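Local coordinates for protein dihydroxyacetone kinase (Citrobacter freundii, PDB 1UN8) that phosphorylates dihydroxyacetone at the expense of ATP, working as a homodimer that needs divalent metal and carries a lipid-filled eight-helix barrel at its C-terminal end, at residues Val16-Ile21 and Leu29-Ser34; Val53-Gly58 and Pro63-Phe68; Asn238-Lys243 and Lys301-Thr306; His375-Asp380 and Thr388-Ala393; Arg397-Leu402 and Ala418-Arg423. One frame throughout, in Å; residues are numbered along the deposited sequence.

Interaction 1. Residues Val16-Ile21 and Leu29-Ser34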
# COMPACT_ATOMS: atom_id res chain seq x y z
N VAL A 16 -3.22 10.89 -12.44
CA VAL A 16 -3.33 10.56 -11.02
C VAL A 16 -4.47 11.36 -10.42
O VAL A 16 -5.28 10.85 -9.65
CB VAL A 16 -2.00 10.87 -10.25
CG1 VAL A 16 -2.24 10.86 -8.75
CG2 VAL A 16 -0.95 9.85 -10.60
N ILE A 17 -4.53 12.64 -10.76
CA ILE A 17 -5.56 13.54 -10.26
C ILE A 17 -6.96 13.02 -10.67
O ILE A 17 -7.87 12.89 -9.83
CB ILE A 17 -5.35 14.98 -10.79
CG1 ILE A 17 -3.99 15.53 -10.29
CG2 ILE A 17 -6.56 15.86 -10.42
CD1 ILE A 17 -4.04 16.80 -9.52
N ASP A 18 -7.13 12.71 -11.96
CA ASP A 18 -8.42 12.19 -12.45
C ASP A 18 -8.82 10.96 -11.63
O ASP A 18 -9.97 10.84 -11.17
CB ASP A 18 -8.34 11.84 -13.94
CG ASP A 18 -8.28 13.09 -14.83
OD1 ASP A 18 -8.88 14.12 -14.45
OD2 ASP A 18 -7.64 13.05 -15.90
N GLY A 19 -7.87 10.06 -11.42
CA GLY A 19 -8.18 8.88 -10.65
C GLY A 19 -8.57 9.20 -9.22
O GLY A 19 -9.44 8.54 -8.66
N ALA A 20 -7.94 10.21 -8.62
CA ALA A 20 -8.24 10.57 -7.24
C ALA A 20 -9.66 11.09 -7.10
O ALA A 20 -10.36 10.81 -6.13
CB ALA A 20 -7.26 11.63 -6.76
N ILE A 21 -10.07 11.86 -8.10
CA ILE A 21 -11.39 12.43 -8.15
C ILE A 21 -12.42 11.32 -8.36
O ILE A 21 -13.41 11.22 -7.64
CB ILE A 21 -11.54 13.42 -9.34
CG1 ILE A 21 -10.42 14.47 -9.31
CG2 ILE A 21 -12.88 14.12 -9.23
CD1 ILE A 21 -10.75 15.81 -8.72
N LEU A 29 -14.20 16.98 -4.59
CA LEU A 29 -12.99 17.44 -5.25
C LEU A 29 -13.28 17.86 -6.68
O LEU A 29 -14.16 17.30 -7.33
CB LEU A 29 -11.94 16.32 -5.24
CG LEU A 29 -11.71 15.73 -3.84
CD1 LEU A 29 -10.89 14.45 -3.95
CD2 LEU A 29 -11.03 16.76 -2.95
N ALA A 30 -12.54 18.84 -7.17
CA ALA A 30 -12.73 19.31 -8.53
C ALA A 30 -11.44 19.89 -9.08
O ALA A 30 -10.70 20.56 -8.36
CB ALA A 30 -13.83 20.37 -8.56
N ARG A 31 -11.16 19.63 -10.34
CA ARG A 31 -9.97 20.19 -10.94
C ARG A 31 -10.29 21.65 -11.22
O ARG A 31 -11.46 22.03 -11.31
CB ARG A 31 -9.60 19.46 -12.23
CG ARG A 31 -9.23 18.00 -12.01
CD ARG A 31 -8.52 17.37 -13.20
NE ARG A 31 -7.27 18.05 -13.53
CZ ARG A 31 -6.32 17.51 -14.28
NH1 ARG A 31 -6.47 16.28 -14.75
NH2 ARG A 31 -5.21 18.19 -14.56
N LEU A 32 -9.26 22.48 -11.35
CA LEU A 32 -9.45 23.89 -11.62
C LEU A 32 -9.06 24.13 -13.08
O LEU A 32 -7.96 23.78 -13.49
CB LEU A 32 -8.55 24.72 -10.71
CG LEU A 32 -8.73 26.24 -10.80
CD1 LEU A 32 -9.96 26.64 -10.01
CD2 LEU A 32 -7.51 26.95 -10.26
N GLU A 33 -9.97 24.71 -13.85
CA GLU A 33 -9.68 24.97 -15.26
C GLU A 33 -8.43 25.83 -15.31
O GLU A 33 -8.31 26.80 -14.55
CB GLU A 33 -10.86 25.71 -15.90
CG GLU A 33 -10.61 26.12 -17.35
CD GLU A 33 -11.75 26.93 -17.92
OE1 GLU A 33 -12.81 26.34 -18.22
OE2 GLU A 33 -11.61 28.17 -18.04
N SER A 34 -7.50 25.48 -16.19
CA SER A 34 -6.25 26.21 -16.29
C SER A 34 -5.41 25.68 -17.42
O SER A 34 -5.82 24.77 -18.13
CB SER A 34 -5.44 26.04 -15.00
OG SER A 34 -5.10 24.67 -14.81
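Arg31 turns its CG away from its own carbonyl carbon and then bends at chi3 (60°), a kink that brings the guanidinium alongside Ile17 and Asp18 on helix 12-22. On the helix, Ile17 and Ile21 both hold CG1 beside the backbone N and CG2 anti to it; the CG2 branch of Ile17 faces the arginine, whereas Ile21 uses its CD1 end. Helix and strand 29-32 run roughly antiparallel. In the apolar part of the contact, Ile21 CD1 rests 3.7 Å from Leu29 CB and continues over the backbone to lie 3.8 Å from Ala30 N. Ile17 CG2 touches Arg31 CD at 3.7 Å and lies over one face of the guanidinium. The polar part is a salt bridge: Arg31 NH1 donates to Asp18 OD1 over 3.3 Å in a nearly straight bond (163°). The acceptor sits in the guanidinium plane, yet the carboxylate is approached from above its own plane, the two planes being 50° apart, so this is a single-bond bridge and not a flat bidentate pair. NH1 also bonds Ser14 OG, and Asp18 OD2 makes a long, weak ion pair with Arg274 of the second subunit. Strand 29-32 is an outermost strand of its sheet within the chain, and at Arg31 and Leu32 it pairs in parallel with a strand of that subunit. The contact thus fastens the N-terminal helix to a dimer-spanning sheet through an arginine whose stem packs on isoleucine while its NH1 bonds both a carboxylate and a hydroxyl, which probably limits the motion of the guanidinium.

Interaction 2. Residues Val53-Gly58 and Pro63-Phe68; sequences VISGGG and PAHVGF
Strand 52-59 runs into the glycine-rich corner of the substrate site, and Ser55 and Gly56 on it pack against the His65 ring from the loop that follows. The imidazole presents one face to the strand. Ser55 OG stands above it toward the rim, 3.5 Å from His65 ND1, and Gly56 N lies over the same face, also off-centre. Gly56 O comes within 3.4 Å of both His65 CD2 and NE2, but its angle to the nitrogen is too poor for a hydrogen bond. Over the centre of the opposite face sits Ala64 CB; the peptide between Ala64 and His65 is cis, consistent with that placement, and the ring is held between strand and loop. Two residues further along the chain from Gly56, where it turns a corner, is Gly58, first of the substrate-binding residues Gly58-His61 that lie at the end of this strand of the mixed sheet in the DhaK region. The polar atoms look elsewhere: His65 NE2 is hydrogen-bonded to Lys109 NZ, itself a substrate-binding residue, ND1 to His159 NE2, and Ser55 OG to Ile107 O. His65 CG is anti to its carbonyl carbon (chi1 -66°), which carries the ring toward the strand, and chi2 near -90° turns one face to it.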
# COMPACT_ATOMS: atom_id res chain seq x y z
N VAL A 53 -6.57 27.19 3.32
CA VAL A 53 -5.34 26.49 3.68
C VAL A 53 -4.86 25.74 2.43
O VAL A 53 -5.38 24.66 2.11
CB VAL A 53 -5.58 25.47 4.82
CG1 VAL A 53 -4.29 24.79 5.21
CG2 VAL A 53 -6.20 26.17 6.02
N ILE A 54 -3.88 26.28 1.73
CA ILE A 54 -3.36 25.67 0.49
C ILE A 54 -2.06 24.90 0.74
O ILE A 54 -1.24 25.30 1.58
CB ILE A 54 -3.08 26.73 -0.58
CG1 ILE A 54 -4.39 27.21 -1.21
CG2 ILE A 54 -2.14 26.18 -1.65
CD1 ILE A 54 -4.24 28.42 -2.10
N SER A 55 -1.89 23.80 0.02
CA SER A 55 -0.67 23.02 0.13
C SER A 55 -0.30 22.46 -1.23
O SER A 55 -0.81 22.90 -2.27
CB SER A 55 -0.84 21.88 1.13
OG SER A 55 0.42 21.33 1.48
N GLY A 56 0.60 21.47 -1.23
CA GLY A 56 1.02 20.88 -2.48
C GLY A 56 2.51 20.61 -2.52
O GLY A 56 3.14 20.38 -1.49
N GLY A 57 3.05 20.62 -3.74
CA GLY A 57 4.46 20.34 -3.93
C GLY A 57 4.57 19.27 -5.01
O GLY A 57 3.58 18.97 -5.69
N GLY A 58 5.75 18.70 -5.18
CA GLY A 58 5.94 17.68 -6.20
C GLY A 58 5.02 16.50 -5.95
O GLY A 58 4.65 16.26 -4.80
N PRO A 63 -1.58 9.41 -1.06
CA PRO A 63 -2.64 10.43 -1.18
C PRO A 63 -2.35 11.90 -0.85
O PRO A 63 -3.28 12.72 -1.00
CB PRO A 63 -3.73 9.91 -0.23
CG PRO A 63 -2.95 9.15 0.80
CD PRO A 63 -1.84 8.47 0.04
N ALA A 64 -1.15 12.26 -0.41
CA ALA A 64 -0.86 13.68 -0.16
C ALA A 64 -0.71 14.33 -1.51
O ALA A 64 -0.10 13.73 -2.39
CB ALA A 64 0.42 13.82 0.63
N HIS A 65 -1.24 15.53 -1.71
CA HIS A 65 -2.00 16.25 -0.68
C HIS A 65 -3.47 16.31 -1.04
O HIS A 65 -4.30 16.73 -0.23
CB HIS A 65 -1.46 17.68 -0.52
CG HIS A 65 -0.06 17.73 0.03
ND1 HIS A 65 0.20 17.79 1.38
CD2 HIS A 65 1.14 17.73 -0.59
CE1 HIS A 65 1.51 17.83 1.56
NE2 HIS A 65 2.10 17.79 0.38
N VAL A 66 -3.78 15.89 -2.26
CA VAL A 66 -5.16 15.88 -2.75
C VAL A 66 -6.10 15.09 -1.82
O VAL A 66 -7.26 15.42 -1.67
CB VAL A 66 -5.23 15.29 -4.16
CG1 VAL A 66 -6.65 15.09 -4.58
CG2 VAL A 66 -4.47 16.17 -5.17
N GLY A 67 -5.57 14.03 -1.20
CA GLY A 67 -6.34 13.18 -0.30
C GLY A 67 -6.68 13.86 1.02
O GLY A 67 -7.47 13.34 1.83
N PHE A 68 -6.09 15.03 1.25
CA PHE A 68 -6.42 15.78 2.45
C PHE A 68 -7.07 17.12 2.16
O PHE A 68 -6.95 18.07 2.93
CB PHE A 68 -5.23 15.83 3.39
CG PHE A 68 -4.63 14.49 3.60
CD1 PHE A 68 -3.45 14.14 2.94
CD2 PHE A 68 -5.25 13.57 4.43
CE1 PHE A 68 -2.88 12.89 3.11
CE2 PHE A 68 -4.69 12.33 4.61
CZ PHE A 68 -3.47 11.99 3.93

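Interaction 3. Residues Asn238-Lys243 and Lys301-Thr306; sequences NLMVDK and KGFSLT
The Phe303 ring meets the sulfur of Met240 obliquely, neither squarely over a face nor at an edge, while Leu305 CG lies in the ring plane at its edge and Phe5 of the second subunit approaches the same ring in an edge-to-face pair. This is a Met-aromatic contact in an alpha/beta layer: helix 233-247 lies against the mixed six-stranded sheet of the DhaK region and touches its inner strand 301-309. Met240 SD is 4.5 Å from the ring centroid and 53° off the ring normal, which places it beside the CE1-CZ bond; it is 3.7 Å from Phe303 CE1 and equally 3.7 Å from Phe303 CZ. The methionine reaches this position with CG anti to the carbonyl carbon and a stem extended at chi2 (174°), followed by a bend at chi3 that turns the methyl toward the Phe303 backbone. Phe303 takes the more hindered arrangement, its CG between backbone N and carbonyl carbon (chi1 67°), which carries the CE1-CZ side of the ring to the sulfur. Two residues on, and therefore on the same side of the strand, Leu305 points toward the helix, where its CD1 comes within 4.3 Å of Met240 CB. One methionine side chain thus bridges two strand residues, the stem serving the leucine and the thioether the aromatic ring. Around it, Met240 also packs on Leu189 and Val191 of strand 186-192, and Met269 and Ile272 of helix 266-277 reach Phe303. At the far end of the methionine, the methyl CE touches Phe303 CE1 at 3.9 Å and lies 4.2 Å from Phe303 O.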
# COMPACT_ATOMS: atom_id res chain seq x y z
N ASN A 238 12.89 0.07 17.60
CA ASN A 238 13.38 0.60 18.87
C ASN A 238 14.45 1.66 18.65
O ASN A 238 14.53 2.65 19.39
CB ASN A 238 13.93 -0.53 19.75
CG ASN A 238 12.82 -1.41 20.32
OD1 ASN A 238 11.75 -0.92 20.70
ND2 ASN A 238 13.09 -2.70 20.41
N LEU A 239 15.27 1.48 17.62
CA LEU A 239 16.28 2.45 17.32
C LEU A 239 15.59 3.77 16.98
O LEU A 239 15.99 4.85 17.44
CB LEU A 239 17.13 1.98 16.14
CG LEU A 239 18.05 3.00 15.46
CD1 LEU A 239 18.85 3.77 16.50
CD2 LEU A 239 18.97 2.28 14.50
N MET A 240 14.52 3.66 16.19
CA MET A 240 13.75 4.81 15.78
C MET A 240 13.07 5.44 16.98
O MET A 240 13.04 6.67 17.13
CB MET A 240 12.71 4.39 14.74
CG MET A 240 13.32 4.08 13.39
SD MET A 240 12.17 3.42 12.15
CE MET A 240 11.49 4.93 11.41
N VAL A 241 12.53 4.60 17.85
CA VAL A 241 11.86 5.11 19.03
C VAL A 241 12.83 5.88 19.93
O VAL A 241 12.46 6.90 20.52
CB VAL A 241 11.19 3.97 19.81
CG1 VAL A 241 10.71 4.46 21.18
CG2 VAL A 241 10.01 3.47 19.02
N ASP A 242 14.06 5.41 20.03
CA ASP A 242 15.03 6.12 20.86
C ASP A 242 15.20 7.54 20.35
O ASP A 242 15.02 8.50 21.10
CB ASP A 242 16.39 5.41 20.85
CG ASP A 242 16.40 4.15 21.70
OD1 ASP A 242 15.74 4.15 22.76
OD2 ASP A 242 17.08 3.17 21.32
N LYS A 243 15.52 7.66 19.07
CA LYS A 243 15.72 8.97 18.46
C LYS A 243 14.49 9.85 18.59
O LYS A 243 14.61 11.06 18.76
CB LYS A 243 16.13 8.81 17.00
CG LYS A 243 17.47 8.12 16.89
CD LYS A 243 17.97 7.99 15.48
CE LYS A 243 19.35 7.35 15.48
NZ LYS A 243 20.29 8.09 16.39
N LYS A 301 9.92 1.05 -0.37
CA LYS A 301 9.68 0.08 0.67
C LYS A 301 10.27 0.51 2.01
O LYS A 301 11.30 0.01 2.44
CB LYS A 301 10.22 -1.30 0.28
CG LYS A 301 9.92 -2.36 1.34
CD LYS A 301 9.79 -3.77 0.78
CE LYS A 301 9.20 -4.68 1.86
NZ LYS A 301 8.91 -6.08 1.41
N GLY A 302 9.58 1.44 2.66
CA GLY A 302 10.00 1.94 3.96
C GLY A 302 8.77 2.48 4.69
O GLY A 302 7.68 2.52 4.12
N PHE A 303 8.93 2.89 5.94
CA PHE A 303 7.81 3.44 6.70
C PHE A 303 8.32 4.57 7.55
O PHE A 303 9.52 4.71 7.74
CB PHE A 303 7.17 2.35 7.57
CG PHE A 303 8.05 1.86 8.69
CD1 PHE A 303 8.08 2.53 9.92
CD2 PHE A 303 8.87 0.74 8.51
CE1 PHE A 303 8.92 2.09 10.96
CE2 PHE A 303 9.71 0.30 9.54
CZ PHE A 303 9.74 0.97 10.77
N SER A 304 7.42 5.41 8.06
CA SER A 304 7.85 6.49 8.93
C SER A 304 7.01 6.51 10.19
O SER A 304 5.87 6.03 10.19
CB SER A 304 7.79 7.83 8.19
OG SER A 304 6.46 8.14 7.81
N LEU A 305 7.59 7.02 11.26
CA LEU A 305 6.90 7.14 12.53
C LEU A 305 6.89 8.61 12.91
O LEU A 305 7.95 9.23 13.01
CB LEU A 305 7.63 6.34 13.60
CG LEU A 305 7.55 4.83 13.45
CD1 LEU A 305 8.46 4.17 14.48
CD2 LEU A 305 6.11 4.38 13.61
N THR A 306 5.69 9.16 13.08
CA THR A 306 5.55 10.56 13.48
C THR A 306 4.88 10.69 14.84
O THR A 306 3.80 10.14 15.07
CB THR A 306 4.71 11.36 12.49
OG1 THR A 306 5.34 11.38 11.21
CG2 THR A 306 4.56 12.78 12.98

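Interaction 4. Residues His375-Asp380 and Thr388-Ala393; sequences HLNALD and TGSTFA
Leu376 and Gly389 meet where two helices of the C-terminal helical-barrel domain come closest, segments 375-380 and 388-393 running at 140° with their axes 7.4 Å apart. The tight part is here: Leu376 CB lies 3.4 Å from Gly389 CA, a backbone-deep approach made possible because the glycine carries no side chain between the helices. Leu376 is buried, and Gln537 and Arg538 of helix 534-547 also touch it. Against this buried apolar approach stands a polar flank, where Asn377, Ser390 and Thr388 are partly exposed to solvent. On this side Asn377 turns its amide toward the first turn of helix 388-404, with CG anti to its carbonyl carbon (chi1 -76°). Its two ends are used differently: OD1 accepts from Ser390 N at 3.2 Å, the donor tilted from the carbonyl plane, and lies 2.9 Å from Gly389 N, while ND2 donates to Ser390 OG at 3.1 Å. The serine hydroxyl is bonded to Glu373 OE1 as well, so the amide is pinned at both ends by a small polar network, which probably fixes its flip. Asp380, one turn on, reaches the very start of helix 388-404. Its OD2 takes Asp387 N as well as Thr388 N, so that carboxylate and helix end would attract each other electrostatically. Asp387 and Thr388 belong to the ATP-binding turn, which this aspartate therefore probably helps position. The Thr388 N bond to Asp380 OD2 spans 3.3 Å, nearly straight at 162°, and arrives from above the carboxylate plane.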
# COMPACT_ATOMS: atom_id res chain seq x y z
N HIS A 375 7.23 -51.24 -4.57
CA HIS A 375 6.66 -51.21 -5.91
C HIS A 375 5.91 -49.90 -6.15
O HIS A 375 6.03 -49.29 -7.22
CB HIS A 375 5.71 -52.39 -6.15
CG HIS A 375 5.01 -52.34 -7.47
ND1 HIS A 375 5.69 -52.35 -8.68
CD2 HIS A 375 3.70 -52.26 -7.79
CE1 HIS A 375 4.82 -52.27 -9.67
NE2 HIS A 375 3.60 -52.22 -9.16
N LEU A 376 5.14 -49.47 -5.16
CA LEU A 376 4.38 -48.24 -5.29
C LEU A 376 5.29 -47.01 -5.31
O LEU A 376 4.93 -45.98 -5.91
CB LEU A 376 3.32 -48.13 -4.19
CG LEU A 376 2.18 -49.16 -4.27
CD1 LEU A 376 1.19 -48.93 -3.15
CD2 LEU A 376 1.48 -49.06 -5.61
N ASN A 377 6.45 -47.10 -4.67
CA ASN A 377 7.38 -45.97 -4.67
C ASN A 377 7.98 -45.88 -6.07
O ASN A 377 8.13 -44.78 -6.63
CB ASN A 377 8.49 -46.17 -3.64
CG ASN A 377 8.02 -45.90 -2.22
OD1 ASN A 377 7.17 -45.04 -1.99
ND2 ASN A 377 8.59 -46.61 -1.26
N ALA A 378 8.32 -47.03 -6.63
CA ALA A 378 8.89 -47.11 -7.96
C ALA A 378 7.95 -46.43 -8.96
O ALA A 378 8.39 -45.63 -9.78
CB ALA A 378 9.11 -48.57 -8.35
N LEU A 379 6.67 -46.76 -8.89
CA LEU A 379 5.70 -46.17 -9.80
C LEU A 379 5.60 -44.67 -9.55
O LEU A 379 5.53 -43.88 -10.49
CB LEU A 379 4.32 -46.80 -9.62
CG LEU A 379 4.15 -48.26 -10.04
CD1 LEU A 379 2.72 -48.69 -9.77
CD2 LEU A 379 4.48 -48.43 -11.52
N ASP A 380 5.61 -44.29 -8.28
CA ASP A 380 5.50 -42.88 -7.93
C ASP A 380 6.73 -42.08 -8.32
O ASP A 380 6.64 -40.90 -8.63
CB ASP A 380 5.23 -42.73 -6.43
CG ASP A 380 4.65 -41.36 -6.08
OD1 ASP A 380 3.76 -40.88 -6.82
OD2 ASP A 380 5.07 -40.78 -5.06
N THR A 388 4.77 -42.52 -2.31
CA THR A 388 3.40 -42.98 -2.10
C THR A 388 3.35 -44.37 -1.46
O THR A 388 2.51 -44.63 -0.59
CB THR A 388 2.61 -42.99 -3.43
OG1 THR A 388 2.37 -41.63 -3.84
CG2 THR A 388 1.28 -43.70 -3.28
N GLY A 389 4.25 -45.25 -1.87
CA GLY A 389 4.26 -46.58 -1.29
C GLY A 389 4.52 -46.51 0.21
O GLY A 389 3.84 -47.15 1.01
N SER A 390 5.50 -45.70 0.60
CA SER A 390 5.84 -45.55 2.01
C SER A 390 4.73 -44.86 2.79
O SER A 390 4.44 -45.22 3.93
CB SER A 390 7.15 -44.75 2.14
OG SER A 390 8.23 -45.44 1.54
N THR A 391 4.11 -43.85 2.19
CA THR A 391 3.03 -43.12 2.83
C THR A 391 1.88 -44.08 3.12
O THR A 391 1.35 -44.13 4.23
CB THR A 391 2.52 -41.98 1.93
OG1 THR A 391 3.62 -41.13 1.58
CG2 THR A 391 1.46 -41.16 2.65
N PHE A 392 1.50 -44.86 2.11
CA PHE A 392 0.42 -45.83 2.26
C PHE A 392 0.81 -46.93 3.22
O PHE A 392 -0.02 -47.41 4.00
CB PHE A 392 0.06 -46.44 0.90
CG PHE A 392 -0.82 -45.56 0.04
CD1 PHE A 392 -0.85 -44.19 0.22
CD2 PHE A 392 -1.60 -46.12 -0.96
CE1 PHE A 392 -1.63 -43.38 -0.60
CE2 PHE A 392 -2.39 -45.32 -1.79
CZ PHE A 392 -2.40 -43.94 -1.60
N ALA A 393 2.07 -47.35 3.17
CA ALA A 393 2.56 -48.40 4.06
C ALA A 393 2.50 -47.89 5.50
O ALA A 393 2.16 -48.64 6.42
CB ALA A 393 4.00 -48.78 3.69

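Interaction 5. Residues Arg397-Leu402 and Ala418-Arg423; sequences REIASL and ALIGER
Apolar contacts carry the centre of the meeting between Ile399 and Ile420. Ile399 CD1 lies 3.8 Å from Ile420 CG1 and 4.0 Å from Ile420 CG2, nesting between the two branches with the side chains at about a right angle. Leu402 lends a methyl to the aliphatic part of Arg423, its CD1 being 3.9 Å from Arg423 CD, so hydrocarbon packing reaches the arginine's stem as far as CD. The ionic contact lies beyond it. Glu398 reaches across with CG anti to its backbone N and a bend at chi2 (51°), meeting Arg423, which is itself bent at chi2 and chi3. Their salt bridge joins Glu398 OE2 to Arg423 NH1; the modelled 2.5 Å is unusually short and the hydrogen bond weak, so the details of this pair are doubtful. The oxygen lies near the guanidinium plane, but carboxylate and guanidinium are turned 83° apart, a single-contact pairing. Both isoleucines touch the bound phospholipid, and Val362 of helix 356-371 also packs on Ile399. With the segments crossing at 132°, the arrangement is that of neighbouring helices in the eight-helix barrel, apolar toward its lipid-filled pocket, with the charged Glu398-Arg423 pair at its partly exposed flank.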
# COMPACT_ATOMS: atom_id res chain seq x y z
N ARG A 397 0.48 -50.10 8.26
CA ARG A 397 1.12 -50.60 9.47
C ARG A 397 0.55 -50.02 10.75
O ARG A 397 0.49 -50.71 11.77
CB ARG A 397 2.63 -50.36 9.39
CG ARG A 397 3.29 -51.23 8.33
CD ARG A 397 4.60 -50.66 7.81
NE ARG A 397 5.03 -51.39 6.62
CZ ARG A 397 5.98 -50.98 5.78
NH1 ARG A 397 6.61 -49.83 6.01
NH2 ARG A 397 6.29 -51.71 4.71
N GLU A 398 0.12 -48.77 10.71
CA GLU A 398 -0.45 -48.13 11.88
C GLU A 398 -1.74 -48.84 12.25
O GLU A 398 -2.00 -49.10 13.43
CB GLU A 398 -0.73 -46.65 11.61
CG GLU A 398 -1.36 -45.88 12.78
CD GLU A 398 -0.61 -46.04 14.10
OE1 GLU A 398 0.64 -46.15 14.08
OE2 GLU A 398 -1.27 -46.05 15.16
N ILE A 399 -2.56 -49.16 11.25
CA ILE A 399 -3.81 -49.85 11.53
C ILE A 399 -3.56 -51.33 11.81
O ILE A 399 -4.32 -51.96 12.54
CB ILE A 399 -4.79 -49.71 10.35
CG1 ILE A 399 -5.00 -48.24 10.01
CG2 ILE A 399 -6.13 -50.35 10.71
CD1 ILE A 399 -5.60 -47.45 11.12
N ALA A 400 -2.49 -51.87 11.23
CA ALA A 400 -2.12 -53.27 11.43
C ALA A 400 -1.66 -53.44 12.87
O ALA A 400 -2.04 -54.40 13.55
CB ALA A 400 -0.99 -53.65 10.48
N SER A 401 -0.83 -52.50 13.32
CA SER A 401 -0.32 -52.51 14.67
C SER A 401 -1.51 -52.54 15.62
O SER A 401 -1.67 -53.47 16.41
CB SER A 401 0.52 -51.26 14.93
OG SER A 401 1.04 -51.26 16.24
N LEU A 402 -2.36 -51.52 15.54
CA LEU A 402 -3.55 -51.46 16.39
C LEU A 402 -4.29 -52.79 16.33
O LEU A 402 -4.76 -53.29 17.35
CB LEU A 402 -4.47 -50.34 15.94
CG LEU A 402 -3.94 -48.94 16.29
CD1 LEU A 402 -4.79 -47.86 15.63
CD2 LEU A 402 -3.93 -48.78 17.80
N ALA A 418 -14.23 -44.38 11.87
CA ALA A 418 -13.96 -43.11 12.52
C ALA A 418 -12.57 -43.14 13.17
O ALA A 418 -11.86 -42.13 13.18
CB ALA A 418 -15.02 -42.83 13.58
N LEU A 419 -12.17 -44.29 13.70
CA LEU A 419 -10.87 -44.40 14.34
C LEU A 419 -9.74 -44.36 13.32
O LEU A 419 -8.71 -43.72 13.55
CB LEU A 419 -10.78 -45.69 15.15
CG LEU A 419 -9.40 -45.89 15.78
CD1 LEU A 419 -9.10 -44.71 16.71
CD2 LEU A 419 -9.37 -47.21 16.53
N ILE A 420 -9.93 -45.06 12.20
CA ILE A 420 -8.93 -45.07 11.14
C ILE A 420 -8.82 -43.65 10.59
O ILE A 420 -7.72 -43.12 10.41
CB ILE A 420 -9.34 -46.04 9.99
CG1 ILE A 420 -9.32 -47.48 10.50
CG2 ILE A 420 -8.40 -45.89 8.79
CD1 ILE A 420 -9.93 -48.47 9.53
N GLY A 421 -9.98 -43.05 10.34
CA GLY A 421 -10.01 -41.70 9.81
C GLY A 421 -9.22 -40.74 10.67
O GLY A 421 -8.57 -39.82 10.18
N GLU A 422 -9.26 -40.97 11.98
CA GLU A 422 -8.54 -40.12 12.91
C GLU A 422 -7.05 -40.40 12.91
O GLU A 422 -6.24 -39.49 13.00
CB GLU A 422 -9.09 -40.33 14.31
CG GLU A 422 -8.52 -39.37 15.35
CD GLU A 422 -8.79 -39.83 16.78
OE1 GLU A 422 -8.14 -40.80 17.24
OE2 GLU A 422 -9.67 -39.22 17.43
N ARG A 423 -6.68 -41.67 12.80
CA ARG A 423 -5.28 -42.05 12.85
C ARG A 423 -4.42 -41.91 11.58
O ARG A 423 -3.22 -41.69 11.67
CB ARG A 423 -5.18 -43.49 13.36
CG ARG A 423 -5.74 -43.71 14.76
CD ARG A 423 -4.63 -43.99 15.77
NE ARG A 423 -3.89 -42.78 16.12
CZ ARG A 423 -2.58 -42.75 16.37
NH1 ARG A 423 -1.86 -43.86 16.30
NH2 ARG A 423 -1.99 -41.60 16.68

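Overall arrangement
The five contacts follow one another along the chain, each closing before the next opens. Interactions 1 and 2 share a mixed sheet, their centres about 12 Å apart, and touch where Ala20 CB meets Val66 CG1 at 4.1 Å. Interaction 3 belongs to the second sheet of the DhaK region, with its centre about 23 Å from that of interaction 2. Interactions 4 and 5, centres about 18 Å apart, both use helix 388-404 in the helical barrel, joining the ATP-binding turn to the lipid pocket. From interactions 1 and 2 to these two, centres are about 65 to 68 Å apart: within one chain, substrate-binding and nucleotide-binding units are built separately.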